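Local coordinates for methylaspartate ammonia-lyase (Citrobacter amalonaticus, PDB 1KKR), which catalyses the reversible, magnesium-dependent anti elimination of ammonia from L-threo-3-methylaspartate to give mesaconate, a step of glutamate degradation, at residues Gly11-Tyr16 with Thr360-Glu365. Sequence-based numbering, arbitrary orientation.
Sequences GYSSFY and TCNETE. With 2AS ((2S,3S)-3-methyl-aspartic acid), chain E.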
loop_
_atom_site.group_PDB
_atom_site.type_symbol
_atom_site.label_atom_id
_atom_site.label_comp_id
_atom_site.label_asym_id
_atom_site.label_seq_id
_atom_site.Cartn_x
_atom_site.Cartn_y
_atom_site.Cartn_z
ATOM N N GLY A 11 -1.756 4.969 14.689
ATOM C CA GLY A 11 -2.075 4.788 13.298
ATOM C C GLY A 11 -2.605 3.405 12.995
ATOM O O GLY A 11 -2.659 2.545 13.879
ATOM N N TYR A 12 -2.970 3.201 11.725
ATOM C CA TYR A 12 -3.450 1.914 11.228
ATOM C C TYR A 12 -2.323 1.284 10.439
ATOM O O TYR A 12 -1.695 1.941 9.668
ATOM C CB TYR A 12 -4.730 2.040 10.339
ATOM C CG TYR A 12 -6.012 2.294 11.103
ATOM C CD1 TYR A 12 -6.550 1.306 11.896
ATOM C CD2 TYR A 12 -6.681 3.528 11.032
ATOM C CE1 TYR A 12 -7.734 1.524 12.611
ATOM C CE2 TYR A 12 -7.893 3.761 11.774
ATOM C CZ TYR A 12 -8.385 2.733 12.557
ATOM O OH TYR A 12 -9.549 2.891 13.306
ATOM N N SER A 13 -2.081 0.005 10.687
ATOM C CA SER A 13 -1.118 -0.793 9.925
ATOM C C SER A 13 -1.889 -1.326 8.716
ATOM O O SER A 13 -3.106 -1.080 8.610
ATOM C CB SER A 13 -0.575 -1.921 10.776
ATOM O OG SER A 13 -1.533 -2.922 11.029
ATOM N N SER A 14 -1.197 -2.014 7.815
ATOM C CA SER A 14 -1.748 -2.495 6.537
ATOM C C SER A 14 -2.482 -3.857 6.589
ATOM O O SER A 14 -2.790 -4.425 5.553
ATOM C CB SER A 14 -0.696 -2.441 5.410
ATOM O OG SER A 14 -0.391 -1.104 4.963
ATOM N N PHE A 15 -2.771 -4.382 7.774
ATOM C CA PHE A 15 -3.642 -5.549 7.861
ATOM C C PHE A 15 -4.417 -5.642 9.168
ATOM O O PHE A 15 -5.090 -4.699 9.520
ATOM C CB PHE A 15 -2.964 -6.858 7.433
ATOM C CG PHE A 15 -3.948 -7.885 6.864
ATOM C CD1 PHE A 15 -4.737 -7.606 5.766
ATOM C CD2 PHE A 15 -4.095 -9.113 7.468
ATOM C CE1 PHE A 15 -5.660 -8.527 5.326
ATOM C CE2 PHE A 15 -4.974 -10.041 6.995
ATOM C CZ PHE A 15 -5.758 -9.761 5.940
ATOM N N TYR A 16 -4.476 -6.817 9.787
ATOM C CA TYR A 16 -5.341 -7.059 10.918
ATOM C C TYR A 16 -4.523 -7.806 11.941
ATOM O O TYR A 16 -3.622 -8.575 11.601
ATOM C CB TYR A 16 -6.649 -7.865 10.482
ATOM C CG TYR A 16 -7.415 -6.954 9.558
ATOM C CD1 TYR A 16 -7.065 -6.838 8.216
ATOM C CD2 TYR A 16 -8.360 -6.082 10.067
ATOM C CE1 TYR A 16 -7.672 -5.940 7.404
ATOM C CE2 TYR A 16 -8.965 -5.191 9.283
ATOM C CZ TYR A 16 -8.609 -5.083 7.962
ATOM O OH TYR A 16 -9.230 -4.094 7.265
ATOM N N THR A 360 5.720 -9.035 7.676
ATOM C CA THR A 360 4.266 -9.269 7.783
ATOM C C THR A 360 3.428 -8.350 6.927
ATOM O O THR A 360 3.803 -7.210 6.656
ATOM C CB THR A 360 3.791 -9.164 9.260
ATOM O OG1 THR A 360 2.388 -9.445 9.351
ATOM C CG2 THR A 360 3.963 -7.741 9.825
ATOM N N CYS A 361 2.283 -8.865 6.497
ATOM C CA CYS A 361 1.319 -8.038 5.817
ATOM C C CYS A 361 0.853 -6.964 6.764
ATOM O O CYS A 361 0.335 -5.972 6.331
ATOM C CB CYS A 361 0.080 -8.849 5.391
ATOM S SG CYS A 361 -0.767 -9.739 6.744
ATOM N N ASN A 362 1.061 -7.153 8.059
ATOM C CA ASN A 362 0.497 -6.261 9.062
ATOM C C ASN A 362 1.410 -5.146 9.522
ATOM O O ASN A 362 1.167 -4.584 10.605
ATOM C CB ASN A 362 0.069 -7.056 10.309
ATOM C CG ASN A 362 -0.832 -6.247 11.257
ATOM O OD1 ASN A 362 -1.736 -5.496 10.811
ATOM N ND2 ASN A 362 -0.601 -6.413 12.584
ATOM N N GLU A 363 2.443 -4.816 8.738
ATOM C CA GLU A 363 3.320 -3.688 9.083
ATOM C C GLU A 363 2.976 -2.468 8.199
ATOM O O GLU A 363 1.794 -2.329 7.805
ATOM C CB GLU A 363 4.793 -4.042 9.170
ATOM C CG GLU A 363 5.457 -4.604 7.934
ATOM C CD GLU A 363 6.874 -5.107 8.256
ATOM O OE1 GLU A 363 7.087 -6.336 8.252
ATOM O OE2 GLU A 363 7.701 -4.236 8.615
ATOM N N THR A 364 3.901 -1.538 7.944
ATOM C CA THR A 364 3.508 -0.308 7.249
ATOM C C THR A 364 4.354 0.028 6.065
ATOM O O THR A 364 5.327 -0.676 5.773
ATOM C CB THR A 364 3.581 0.918 8.219
ATOM O OG1 THR A 364 4.951 1.251 8.541
ATOM C CG2 THR A 364 2.965 0.579 9.551
ATOM N N GLU A 365 3.958 1.108 5.382
ATOM C CA GLU A 365 4.763 1.682 4.298
ATOM C C GLU A 365 6.142 2.104 4.807
ATOM O O GLU A 365 7.117 1.819 4.137
ATOM C CB GLU A 365 4.062 2.808 3.502
ATOM C CG GLU A 365 4.229 4.262 3.922
ATOM C CD GLU A 365 3.607 4.641 5.259
ATOM O OE1 GLU A 365 3.369 3.762 6.150
ATOM O OE2 GLU A 365 3.411 5.867 5.415
HETATM C C 2AS E . 2.333 -12.467 7.340
HETATM O O 2AS E . 1.970 -11.608 6.531
HETATM C CA 2AS E . 2.474 -13.952 6.945
HETATM N N 2AS E . 1.638 -14.341 5.792
HETATM C CB 2AS E . 3.984 -14.320 6.796
HETATM C CG 2AS E . 4.182 -15.810 6.616
HETATM O OD1 2AS E . 5.263 -16.365 6.808
HETATM C C4 2AS E . 4.769 -13.640 5.676
HETATM O OD2 2AS E . 3.207 -16.472 6.311
HETATM O OXT 2AS E . 2.595 -12.111 8.492
#
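S13 and N362 make the tightest touch between 11-16 and 360-365. S13 OG donates to N362 OD1 at 2.6 Å. It comes from above the carbonyl plane, 53° out of it. N362 swings CG to the far side from its own backbone N (chi1 -166°), which carries the amide across to the corner of the chain at S14 and F15. There OD1 also lies 3.1 Å from F15 C. The other end of the amide is held too, since N362 ND2 donates to A71 O. One backbone bond crosses as well, S14 N to E363 O at 3.0 Å.

On the substrate side, C361 SG sits obliquely by the F15 ring, 4.2 Å from its centroid, in a sulfur-aromatic contact. Y16 CD1 covers one face of the same ring. C361 N donates to O of the bound 3-methylaspartate at 2.8 Å, and T360 OG1 donates to OXT of the same carboxylate at 2.8 Å. The loop therefore grips one carboxylate with two bonds, while F15 backs C361 from behind.

Contact thins toward T364, whose methyl CG2 comes only to 4.3 Å from S13 CA. Y12 turns its CB away from the loop and stays partly exposed, though it packs on L395 of the second subunit. T364 is buried against N396 of that subunit. All touching residues are buried.

The contact joins the N-terminal, enolase-type part to the C-terminal TIM-barrel part. Segment 11-16 lies on strand 3-18, which pairs antiparallel with strand 47-59. Segment 360-365 follows barrel strand 354-357, and T364 is the N-cap of helix 365-378, its OG1 also hydrogen-bonded to D68 OD2.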